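Local atomic coordinates of autotransporter adhesin/invasin TibA (Escherichia coli, PDB entry 4Q1Q), a protein that mediates adhesion to and invasion of human intestinal epithelial cells and bacterial aggregation, and enhances biofilm formation. Residues Q64-G69 / Q83-G88; M197-G202 / G221-T226; G250-V255 / A271-T276. All coordinates share one frame; numbering follows the deposited sequence.

Overall arrangement
The three contacts lie along the beta-helical passenger part of TibA, each including a strand of the same parallel row, one face of the beta-helix. Contacts 1 and 3 pair neighbouring strands of that row, 64-66 with 83-85 and 252-255 with 271-273, whereas contact 2 crosses a corner from strand 196-200 to the strand beginning at S222. Contacts 1 and 2 are buried once their heptoses are counted, but sit on opposite sides of the chain's centre, their own centres about 33 Å apart. Contact 3, about 16 Å from contact 2 between centres, closes the row and is partly exposed. Glutamine amides and serine-linked sugars dominate contact 1, glycine backbone and leucine packing contact 2, and aliphatic pairs contact 3.

Contact 1: Q64-G69 / Q83-G88; sequences QHVSSG and QHVSSG. With 289 (D-glycero-alpha-D-manno-heptopyranose), chain I; 289 (D-glycero-alpha-D-manno-heptopyranose), chain H; 289 (D-glycero-alpha-D-manno-heptopyranose), chain J; 289 (D-glycero-alpha-D-manno-heptopyranose), chain G.
Q64 and Q83 share one conformation, each CG trans to the main-chain nitrogen (chi1 -179° in both) and the chain extended beyond it, so the two side chains run side by side with their amides nearly coplanar. Q83 NE2 then donates to Q64 OE1 at 2.7 Å, approaching somewhat tilted from the carbonyl plane. Q64 OE1 also bonds S75 OG, while Q64 NE2 reaches Q45 and Q83 OE1 is held by Q102 and T94, making a buried ladder of amides that fixes how each is turned. V66 CG2 and V85 CG2 lie on the same face as the glutamines.

On the other face, H65 and H84 both place CG beside the main-chain nitrogen, but their rings are turned differently about CB-CG. The edge of H84 therefore turns toward the face of H65 in an offset edge-to-face pair, centroids 5.3 Å apart and planes at 72°. A single heptose, joined through C1 to S86 OG, connects the two rings: its O2 bonds H65 ND1 at 2.7 Å and its O3 bonds H84 ND1 at 2.9 Å, both at the ring edges and in plane. S67, S68 and S87 carry heptoses of their own, also through OG.

Between the two faces the strands run parallel, in register. H84 N donates to Q64 O, V66 N donates to H84 O at 2.8 Å, and S86 N continues to V66 O. Past the strands, G69 N meets G88 O at 3.2 Å from above its carbonyl plane. Equivalent residues stacked on successive coils, with glycosylated serines at the turn, mark the right-handed parallel beta-helix of an autotransporter passenger.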
loop_
_atom_site.group_PDB
_atom_site.type_symbol
_atom_site.label_atom_id
_atom_site.label_comp_id
_atom_site.label_asym_id
_atom_site.label_seq_id
_atom_site.Cartn_x
_atom_site.Cartn_y
_atom_site.Cartn_z
ATOM N N GLN A 64 5.019 13.657 15.053
ATOM C CA GLN A 64 3.871 14.505 14.673
ATOM C C GLN A 64 2.543 13.768 14.839
ATOM O O GLN A 64 2.294 12.785 14.142
ATOM C CB GLN A 64 3.958 14.969 13.209
ATOM C CG GLN A 64 2.834 15.880 12.715
ATOM C CD GLN A 64 2.953 16.260 11.246
ATOM O OE1 GLN A 64 3.003 15.398 10.366
ATOM N NE2 GLN A 64 3.016 17.558 10.961
ATOM N N HIS A 65 1.701 14.223 15.758
ATOM C CA HIS A 65 0.373 13.678 15.976
ATOM C C HIS A 65 -0.669 14.487 15.221
ATOM O O HIS A 65 -0.802 15.695 15.463
ATOM C CB HIS A 65 0.000 13.713 17.459
ATOM C CG HIS A 65 0.900 12.898 18.331
ATOM N ND1 HIS A 65 0.499 11.702 18.892
ATOM C CD2 HIS A 65 2.177 13.100 18.735
ATOM C CE1 HIS A 65 1.498 11.195 19.593
ATOM N NE2 HIS A 65 2.532 12.012 19.496
ATOM N N VAL A 66 -1.400 13.824 14.324
ATOM C CA VAL A 66 -2.516 14.460 13.622
ATOM C C VAL A 66 -3.856 13.953 14.125
ATOM O O VAL A 66 -4.298 12.859 13.775
ATOM C CB VAL A 66 -2.484 14.222 12.106
ATOM C CG1 VAL A 66 -3.556 15.065 11.436
ATOM C CG2 VAL A 66 -1.097 14.507 11.553
ATOM N N SER A 67 -4.501 14.780 14.938
ATOM C CA SER A 67 -5.733 14.390 15.600
ATOM C C SER A 67 -6.925 14.832 14.786
ATOM O O SER A 67 -6.761 15.356 13.690
ATOM C CB SER A 67 -5.816 15.009 16.989
ATOM O OG SER A 67 -4.773 14.514 17.806
ATOM N N SER A 68 -8.115 14.576 15.320
ATOM C CA SER A 68 -9.353 14.743 14.576
ATOM C C SER A 68 -9.558 16.180 14.137
ATOM O O SER A 68 -9.554 17.106 14.954
ATOM C CB SER A 68 -10.532 14.326 15.450
ATOM O OG SER A 68 -11.780 14.518 14.805
ATOM N N GLY A 69 -9.798 16.334 12.842
ATOM C CA GLY A 69 -9.942 17.655 12.243
ATOM C C GLY A 69 -8.616 18.334 11.967
ATOM O O GLY A 69 -8.589 19.430 11.413
ATOM N N GLN A 83 5.085 9.907 11.992
ATOM C CA GLN A 83 3.800 10.601 11.843
ATOM C C GLN A 83 2.643 9.662 12.185
ATOM O O GLN A 83 2.551 8.600 11.557
ATOM C CB GLN A 83 3.580 11.113 10.416
ATOM C CG GLN A 83 2.268 11.861 10.236
ATOM C CD GLN A 83 2.056 12.328 8.810
ATOM O OE1 GLN A 83 1.954 11.517 7.884
ATOM N NE2 GLN A 83 2.018 13.643 8.620
ATOM N N HIS A 84 1.859 10.010 13.208
ATOM C CA HIS A 84 0.668 9.276 13.600
ATOM C C HIS A 84 -0.538 10.056 13.110
ATOM O O HIS A 84 -0.824 11.137 13.631
ATOM C CB HIS A 84 0.515 9.139 15.119
ATOM C CG HIS A 84 1.527 8.253 15.774
ATOM N ND1 HIS A 84 1.520 8.005 17.130
ATOM C CD2 HIS A 84 2.583 7.569 15.268
ATOM C CE1 HIS A 84 2.550 7.235 17.437
ATOM N NE2 HIS A 84 3.203 6.948 16.324
ATOM N N VAL A 85 -1.257 9.507 12.136
ATOM C CA VAL A 85 -2.512 10.109 11.689
ATOM C C VAL A 85 -3.672 9.398 12.339
ATOM O O VAL A 85 -4.094 8.313 11.929
ATOM C CB VAL A 85 -2.728 10.012 10.176
ATOM C CG1 VAL A 85 -4.005 10.722 9.748
ATOM C CG2 VAL A 85 -1.535 10.613 9.462
ATOM N N SER A 86 -4.179 10.052 13.369
ATOM C CA SER A 86 -5.256 9.470 14.147
ATOM C C SER A 86 -6.611 9.842 13.575
ATOM O O SER A 86 -6.734 10.590 12.611
ATOM C CB SER A 86 -5.176 9.916 15.611
ATOM O OG SER A 86 -3.909 9.596 16.157
ATOM N N SER A 87 -7.617 9.280 14.229
ATOM C CA SER A 87 -8.996 9.302 13.789
ATOM C C SER A 87 -9.433 10.720 13.449
ATOM O O SER A 87 -9.341 11.606 14.289
ATOM C CB SER A 87 -9.827 8.686 14.914
ATOM O OG SER A 87 -11.185 8.468 14.561
ATOM N N GLY A 88 -9.865 10.939 12.212
ATOM C CA GLY A 88 -10.432 12.223 11.814
ATOM C C GLY A 88 -9.331 13.110 11.289
ATOM O O GLY A 88 -9.610 14.100 10.627
HETATM O O7 289 I . -7.720 7.076 19.706
HETATM C C7 289 I . -6.518 7.079 18.926
HETATM C C6 289 I . -5.683 8.278 19.356
HETATM O O6 289 I . -5.426 8.167 20.763
HETATM C C5 289 I . -4.451 8.377 18.454
HETATM O O5 289 I . -4.504 9.761 18.098
HETATM C C1 289 I . -3.433 10.149 17.235
HETATM C C2 289 I . -2.086 10.022 17.934
HETATM O O2 289 I . -2.038 10.858 19.099
HETATM C C3 289 I . -1.901 8.541 18.241
HETATM O O3 289 I . -0.688 8.423 18.979
HETATM C C4 289 I . -3.084 7.980 19.022
HETATM O O4 289 I . -2.912 6.560 18.962
HETATM O O7 289 H . -14.827 15.864 10.586
HETATM C C7 289 H . -14.349 14.738 11.328
HETATM C C6 289 H . -13.775 15.168 12.674
HETATM O O6 289 H . -14.161 16.519 12.960
HETATM C C5 289 H . -14.244 14.217 13.769
HETATM O O5 289 H . -13.224 13.971 14.739
HETATM C C1 289 H . -12.765 15.138 15.420
HETATM C C2 289 H . -13.916 15.632 16.299
HETATM O O2 289 H . -13.585 16.834 17.011
HETATM C C3 289 H . -15.173 15.905 15.468
HETATM O O3 289 H . -15.068 17.149 14.755
HETATM C C4 289 H . -15.475 14.775 14.480
HETATM O O4 289 H . -16.094 13.684 15.172
HETATM O O7 289 J . -12.179 11.579 17.839
HETATM C C7 289 J . -13.579 11.303 17.932
HETATM C C6 289 J . -13.831 10.006 17.179
HETATM O O6 289 J . -15.198 9.625 17.363
HETATM C C5 289 J . -13.497 10.175 15.697
HETATM O O5 289 J . -12.220 9.590 15.444
HETATM C C1 289 J . -12.106 8.165 15.445
HETATM C C2 289 J . -13.146 7.467 14.570
HETATM O O2 289 J . -14.025 6.674 15.376
HETATM C C3 289 J . -13.908 8.533 13.787
HETATM O O3 289 J . -14.898 7.863 13.008
HETATM C C4 289 J . -14.511 9.576 14.725
HETATM O O4 289 J . -15.021 10.645 13.923
HETATM O O7 289 G . -10.061 14.816 20.489
HETATM C C7 289 G . -8.910 14.458 19.705
HETATM C C6 289 G . -7.823 13.987 20.666
HETATM O O6 289 G . -8.289 12.818 21.348
HETATM C C5 289 G . -6.515 13.665 19.956
HETATM O O5 289 G . -5.853 14.906 19.729
HETATM C C1 289 G . -4.596 14.706 19.085
HETATM C C2 289 G . -3.640 13.995 20.034
HETATM O O2 289 G . -3.537 14.633 21.310
HETATM C C3 289 G . -4.215 12.593 20.190
HETATM O O3 289 G . -3.334 11.813 21.003
HETATM C C4 289 G . -5.617 12.740 20.768
HETATM O O4 289 G . -6.219 11.451 20.779
#

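Contact 2: M197-G202 / G221-T226; sequences MYLYGG and GSATNT. With 289 (D-glycero-alpha-D-manno-heptopyranose), chain S; 289 (D-glycero-alpha-D-manno-heptopyranose), chain T; 289 (D-glycero-alpha-D-manno-heptopyranose), chain P; 289 (D-glycero-alpha-D-manno-heptopyranose), chain Q.
L199 and G202 reach across to G221-A223 at a corner of the parallel beta-helix, where the chain leaving strand 196-200 turns, Y200 centring an inverse gamma turn, and passes the start of strand 222-224 in the next coil.

The hydrogen bonding between the segments comes down to one main-chain link: S222 N donates to G202 O at 3.0 Å, tilted 20° from the carbonyl plane. G221 CA lies 3.4 Å from the same G202 O in a CH...O contact, so that one carbonyl meets two successive residues. G221 CA also packs 4.1 Å from L199 O.

Apolar contact rests on L199. Its CG is trans to the carbonyl carbon (chi1 -54°), which sends CD1 over the S222 carbonyl to A223 CB at 4.0 Å; V217, V180 and A204 also touch this leucine.

Heptoses meet the outward-facing side chains Y198, Y200, S222 and T224. One sets its O5 in the plane of the Y200 ring, at the edge, 3.0 Å from Y200 CE1, while Y198 CB lies over a face of that ring. On the other segment, O2 of a different heptose is hydrogen-bonded to both S222 OG at 2.6 Å and T224 OG1 at 2.7 Å.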
loop_
_atom_site.group_PDB
_atom_site.type_symbol
_atom_site.label_atom_id
_atom_site.label_comp_id
_atom_site.label_asym_id
_atom_site.label_seq_id
_atom_site.Cartn_x
_atom_site.Cartn_y
_atom_site.Cartn_z
HETATM N N MSE A 197 2.238 -10.115 -8.403
HETATM C CA MSE A 197 1.269 -10.217 -7.323
HETATM C C MSE A 197 1.344 -11.618 -6.775
HETATM O O MSE A 197 1.209 -12.572 -7.534
HETATM C CB MSE A 197 -0.120 -9.929 -7.907
HETATM C CG MSE A 197 -1.213 -9.682 -6.868
HETATM SE SE MSE A 197 -2.998 -9.773 -7.722
HETATM C CE MSE A 197 -4.063 -9.049 -6.231
ATOM N N TYR A 198 1.487 -11.775 -5.466
ATOM C CA TYR A 198 1.611 -13.113 -4.879
ATOM C C TYR A 198 0.468 -13.380 -3.912
ATOM O O TYR A 198 0.287 -12.663 -2.935
ATOM C CB TYR A 198 2.935 -13.303 -4.121
ATOM C CG TYR A 198 4.197 -13.192 -4.943
ATOM C CD1 TYR A 198 4.604 -11.966 -5.461
ATOM C CD2 TYR A 198 5.009 -14.298 -5.187
ATOM C CE1 TYR A 198 5.765 -11.840 -6.213
ATOM C CE2 TYR A 198 6.157 -14.189 -5.959
ATOM C CZ TYR A 198 6.533 -12.954 -6.466
ATOM O OH TYR A 198 7.645 -12.800 -7.257
ATOM N N LEU A 199 -0.295 -14.438 -4.152
ATOM C CA LEU A 199 -1.386 -14.774 -3.250
ATOM C C LEU A 199 -0.891 -15.865 -2.303
ATOM O O LEU A 199 -0.871 -17.042 -2.664
ATOM C CB LEU A 199 -2.614 -15.184 -4.064
ATOM C CG LEU A 199 -3.090 -14.197 -5.134
ATOM C CD1 LEU A 199 -4.436 -14.637 -5.703
ATOM C CD2 LEU A 199 -3.196 -12.775 -4.602
ATOM N N TYR A 200 -0.432 -15.455 -1.125
ATOM C CA TYR A 200 0.128 -16.372 -0.140
ATOM C C TYR A 200 -0.962 -16.738 0.845
ATOM O O TYR A 200 -0.896 -16.418 2.027
ATOM C CB TYR A 200 1.273 -15.731 0.629
ATOM C CG TYR A 200 2.551 -15.542 -0.143
ATOM C CD1 TYR A 200 3.003 -16.493 -1.040
ATOM C CD2 TYR A 200 3.344 -14.424 0.092
ATOM C CE1 TYR A 200 4.197 -16.318 -1.713
ATOM C CE2 TYR A 200 4.549 -14.247 -0.560
ATOM C CZ TYR A 200 4.973 -15.204 -1.454
ATOM O OH TYR A 200 6.159 -15.028 -2.123
ATOM N N GLY A 201 -2.001 -17.351 0.301
ATOM C CA GLY A 201 -3.207 -17.567 1.061
ATOM C C GLY A 201 -4.265 -16.505 0.893
ATOM O O GLY A 201 -5.369 -16.714 1.384
ATOM N N GLY A 202 -3.970 -15.390 0.229
ATOM C CA GLY A 202 -4.953 -14.309 0.200
ATOM C C GLY A 202 -5.859 -14.399 -1.013
ATOM O O GLY A 202 -5.676 -15.265 -1.875
ATOM N N GLY A 221 -4.383 -19.683 -1.683
ATOM C CA GLY A 221 -4.704 -18.441 -2.375
ATOM C C GLY A 221 -5.816 -18.644 -3.367
ATOM O O GLY A 221 -6.042 -19.746 -3.869
ATOM N N SER A 222 -6.526 -17.566 -3.678
ATOM C CA SER A 222 -7.667 -17.692 -4.581
ATOM C C SER A 222 -7.827 -16.441 -5.443
ATOM O O SER A 222 -7.867 -15.331 -4.916
ATOM C CB SER A 222 -8.930 -18.006 -3.768
ATOM O OG SER A 222 -10.112 -17.821 -4.535
ATOM N N ALA A 223 -7.850 -16.606 -6.761
ATOM C CA ALA A 223 -8.098 -15.488 -7.676
ATOM C C ALA A 223 -9.438 -15.673 -8.374
ATOM O O ALA A 223 -9.809 -16.795 -8.734
ATOM C CB ALA A 223 -6.996 -15.370 -8.709
ATOM N N THR A 224 -10.182 -14.577 -8.499
ATOM C CA THR A 224 -11.494 -14.580 -9.150
ATOM C C THR A 224 -11.559 -13.432 -10.139
ATOM O O THR A 224 -11.314 -12.282 -9.776
ATOM C CB THR A 224 -12.635 -14.490 -8.120
ATOM O OG1 THR A 224 -12.616 -15.678 -7.307
ATOM C CG2 THR A 224 -13.998 -14.391 -8.798
ATOM N N ASN A 225 -11.883 -13.761 -11.385
ATOM C CA ASN A 225 -12.243 -12.783 -12.401
ATOM C C ASN A 225 -10.948 -12.092 -12.765
ATOM O O ASN A 225 -10.673 -10.947 -12.396
ATOM C CB ASN A 225 -13.358 -11.820 -11.975
ATOM C CG ASN A 225 -13.584 -10.705 -12.980
ATOM O OD1 ASN A 225 -13.324 -10.846 -14.172
ATOM N ND2 ASN A 225 -14.043 -9.566 -12.488
ATOM N N THR A 226 -10.136 -12.855 -13.489
ATOM C CA THR A 226 -8.819 -12.367 -13.860
ATOM C C THR A 226 -8.772 -12.263 -15.373
ATOM O O THR A 226 -9.325 -13.122 -16.056
ATOM C CB THR A 226 -7.717 -13.319 -13.375
ATOM O OG1 THR A 226 -7.839 -13.484 -11.959
ATOM C CG2 THR A 226 -6.333 -12.769 -13.734
HETATM O O7 289 S . -12.111 -15.155 1.263
HETATM C C7 289 S . -11.469 -16.250 0.598
HETATM C C6 289 S . -11.970 -16.454 -0.836
HETATM O O6 289 S . -13.234 -17.131 -0.819
HETATM C C5 289 S . -12.004 -15.154 -1.650
HETATM O O5 289 S . -10.814 -15.276 -2.435
HETATM C C1 289 S . -10.581 -14.192 -3.335
HETATM C C2 289 S . -11.636 -14.415 -4.405
HETATM O O2 289 S . -11.731 -15.794 -4.794
HETATM C C3 289 S . -12.895 -13.925 -3.701
HETATM O O3 289 S . -13.935 -13.788 -4.668
HETATM C C4 289 S . -13.204 -14.910 -2.574
HETATM O O4 289 S . -14.316 -14.354 -1.873
HETATM O O7 289 T . 4.067 -21.893 0.478
HETATM C C7 289 T . 3.444 -21.068 -0.512
HETATM C C6 289 T . 4.547 -20.324 -1.250
HETATM O O6 289 T . 5.818 -20.891 -0.929
HETATM C C5 289 T . 4.359 -20.364 -2.759
HETATM O O5 289 T . 3.920 -19.030 -3.008
HETATM C C1 289 T . 3.315 -18.891 -4.276
HETATM C C2 289 T . 4.421 -19.113 -5.291
HETATM O O2 289 T . 5.342 -18.025 -5.174
HETATM C C3 289 T . 5.080 -20.474 -5.082
HETATM O O3 289 T . 6.165 -20.644 -6.008
HETATM C C4 289 T . 5.566 -20.617 -3.652
HETATM O O4 289 T . 6.122 -21.932 -3.555
HETATM O O7 289 P . 2.316 -16.607 4.351
HETATM C C7 289 P . 2.918 -16.379 5.627
HETATM C C6 289 P . 2.417 -15.031 6.136
HETATM O O6 289 P . 3.263 -14.616 7.220
HETATM C C5 289 P . 2.308 -13.979 5.026
HETATM O O5 289 P . 1.528 -12.959 5.653
HETATM C C1 289 P . 1.235 -11.855 4.802
HETATM C C2 289 P . 2.557 -11.138 4.564
HETATM O O2 289 P . 3.257 -10.837 5.769
HETATM C C3 289 P . 3.400 -12.077 3.719
HETATM O O3 289 P . 4.661 -11.457 3.471
HETATM C C4 289 P . 3.596 -13.403 4.441
HETATM O O4 289 P . 4.142 -14.209 3.399
HETATM O O7 289 Q . -6.808 -20.008 7.342
HETATM C C7 289 Q . -5.454 -19.667 7.666
HETATM C C6 289 Q . -4.509 -20.573 6.885
HETATM O O6 289 Q . -5.199 -21.779 6.560
HETATM C C5 289 Q . -3.992 -19.876 5.629
HETATM O O5 289 Q . -3.050 -18.940 6.159
HETATM C C1 289 Q . -2.300 -18.137 5.249
HETATM C C2 289 Q . -1.462 -19.103 4.427
HETATM O O2 289 Q . -0.530 -19.754 5.296
HETATM C C3 289 Q . -2.406 -20.057 3.690
HETATM O O3 289 Q . -1.658 -20.994 2.909
HETATM C C4 289 Q . -3.325 -20.825 4.635
HETATM O O4 289 Q . -4.208 -21.587 3.806
#

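Contact 3: G250-V255 / A271-T276; sequences GGMLQV and AVITNT
M252, a selenomethionine here, slants across I273 on one face of the paired strands, its SE 3.5 Å from I273 CD1. An extended start and a bend at the selenium (chi3 -84°) leave M252 CG and CE each 3.8 Å from A271 CB. Next along this face, Q254 and I273 point the same way and lie side by side: Q254 CG rests 3.9 Å from I273 CB, so the aliphatic part of the glutamine does the touching. On the opposite face L253 and V272 are likewise aligned, L253 CD2 meeting V272 CG1 at 4.2 Å, with I247 touching both.

Between these faces the main chains form a regular parallel ladder. A271 uses N and O toward G251 and L253, I273 toward L253 and V255, with I273 O receiving V255 N at 2.8 Å. Where the strands part, a water donates to V255 O and accepts from N275 N.

Strand 271-273 is the last of its row in the chain. With four main-chain hydrogen bonds and mostly apolar side-chain contacts, its pairing with 252-255 appears to rest mainly on backbone and apolar packing, without sugars or an amide ladder.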
loop_
_atom_site.group_PDB
_atom_site.type_symbol
_atom_site.label_atom_id
_atom_site.label_comp_id
_atom_site.label_asym_id
_atom_site.label_seq_id
_atom_site.Cartn_x
_atom_site.Cartn_y
_atom_site.Cartn_z
ATOM N N GLY A 250 -2.410 -14.747 -26.790
ATOM C CA GLY A 250 -1.071 -14.331 -26.395
ATOM C C GLY A 250 -0.858 -14.323 -24.889
ATOM O O GLY A 250 0.249 -14.054 -24.418
ATOM N N GLY A 251 -1.900 -14.615 -24.119
ATOM C CA GLY A 251 -1.761 -14.685 -22.663
ATOM C C GLY A 251 -1.601 -16.117 -22.197
ATOM O O GLY A 251 -1.769 -17.027 -23.007
HETATM N N MSE A 252 -1.324 -16.318 -20.911
HETATM C CA MSE A 252 -1.158 -17.672 -20.376
HETATM C C MSE A 252 -1.631 -17.947 -18.980
HETATM O O MSE A 252 -1.369 -17.189 -18.045
HETATM C CB MSE A 252 0.330 -17.974 -20.336
HETATM C CG MSE A 252 0.509 -19.488 -20.207
HETATM SE SE MSE A 252 2.450 -19.810 -20.197
HETATM C CE MSE A 252 2.755 -19.838 -22.148
ATOM N N LEU A 253 -2.339 -19.066 -18.858
ATOM C CA LEU A 253 -2.627 -19.653 -17.556
ATOM C C LEU A 253 -1.761 -20.909 -17.447
ATOM O O LEU A 253 -1.816 -21.815 -18.278
ATOM C CB LEU A 253 -4.113 -19.968 -17.415
ATOM C CG LEU A 253 -4.544 -20.970 -16.341
ATOM C CD1 LEU A 253 -4.378 -20.264 -15.007
ATOM C CD2 LEU A 253 -5.967 -21.441 -16.602
ATOM N N GLN A 254 -0.927 -20.944 -16.417
ATOM C CA GLN A 254 -0.161 -22.152 -16.138
ATOM C C GLN A 254 -0.502 -22.744 -14.784
ATOM O O GLN A 254 -0.400 -22.098 -13.741
ATOM C CB GLN A 254 1.305 -21.776 -16.178
ATOM C CG GLN A 254 2.224 -22.983 -16.177
ATOM C CD GLN A 254 3.654 -22.553 -16.407
ATOM O OE1 GLN A 254 3.954 -21.377 -16.631
ATOM N NE2 GLN A 254 4.551 -23.513 -16.318
ATOM N N VAL A 255 -0.937 -23.997 -14.808
ATOM C CA VAL A 255 -1.380 -24.653 -13.588
ATOM C C VAL A 255 -0.418 -25.790 -13.255
ATOM O O VAL A 255 -0.223 -26.707 -14.043
ATOM C CB VAL A 255 -2.819 -25.171 -13.751
ATOM C CG1 VAL A 255 -3.363 -25.776 -12.463
ATOM C CG2 VAL A 255 -3.715 -24.029 -14.215
ATOM N N ALA A 271 -2.844 -19.380 -24.222
ATOM C CA ALA A 271 -2.194 -20.606 -23.755
ATOM C C ALA A 271 -2.680 -21.071 -22.391
ATOM O O ALA A 271 -2.789 -20.273 -21.449
ATOM C CB ALA A 271 -0.700 -20.375 -23.702
ATOM N N VAL A 272 -3.032 -22.354 -22.318
ATOM C CA VAL A 272 -3.275 -23.006 -21.039
ATOM C C VAL A 272 -2.373 -24.238 -20.943
ATOM O O VAL A 272 -2.329 -25.075 -21.848
ATOM C CB VAL A 272 -4.737 -23.430 -20.838
ATOM C CG1 VAL A 272 -4.915 -24.207 -19.541
ATOM C CG2 VAL A 272 -5.640 -22.211 -20.830
ATOM N N ILE A 273 -1.679 -24.320 -19.814
ATOM C CA ILE A 273 -0.745 -25.387 -19.500
ATOM C C ILE A 273 -1.167 -26.112 -18.238
ATOM O O ILE A 273 -1.366 -25.480 -17.201
ATOM C CB ILE A 273 0.653 -24.819 -19.235
ATOM C CG1 ILE A 273 1.091 -24.019 -20.454
ATOM C CG2 ILE A 273 1.642 -25.951 -18.977
ATOM C CD1 ILE A 273 2.433 -23.326 -20.296
ATOM N N THR A 274 -1.332 -27.427 -18.316
ATOM C CA THR A 274 -1.741 -28.182 -17.136
ATOM C C THR A 274 -0.728 -29.294 -16.926
ATOM O O THR A 274 -0.061 -29.690 -17.884
ATOM C CB THR A 274 -3.128 -28.827 -17.290
ATOM O OG1 THR A 274 -3.122 -29.620 -18.479
ATOM C CG2 THR A 274 -4.222 -27.766 -17.381
ATOM N N ASN A 275 -0.649 -29.785 -15.695
ATOM C CA ASN A 275 0.258 -30.866 -15.317
ATOM C C ASN A 275 -0.381 -32.065 -14.618
ATOM O O ASN A 275 0.310 -32.912 -14.047
ATOM C CB ASN A 275 1.398 -30.293 -14.477
ATOM C CG ASN A 275 2.148 -29.225 -15.243
ATOM O OD1 ASN A 275 1.813 -28.043 -15.212
ATOM N ND2 ASN A 275 3.076 -29.671 -16.057
ATOM N N THR A 276 -1.692 -32.153 -14.777
ATOM C CA THR A 276 -2.594 -33.120 -14.177
ATOM C C THR A 276 -3.854 -33.044 -15.052
ATOM O O THR A 276 -4.142 -31.990 -15.607
ATOM C CB THR A 276 -2.935 -32.661 -12.745
ATOM O OG1 THR A 276 -1.904 -33.072 -11.841
ATOM C CG2 THR A 276 -4.296 -33.180 -12.302
HETATM O O HOH W 1 -1.953 -29.006 -13.453
#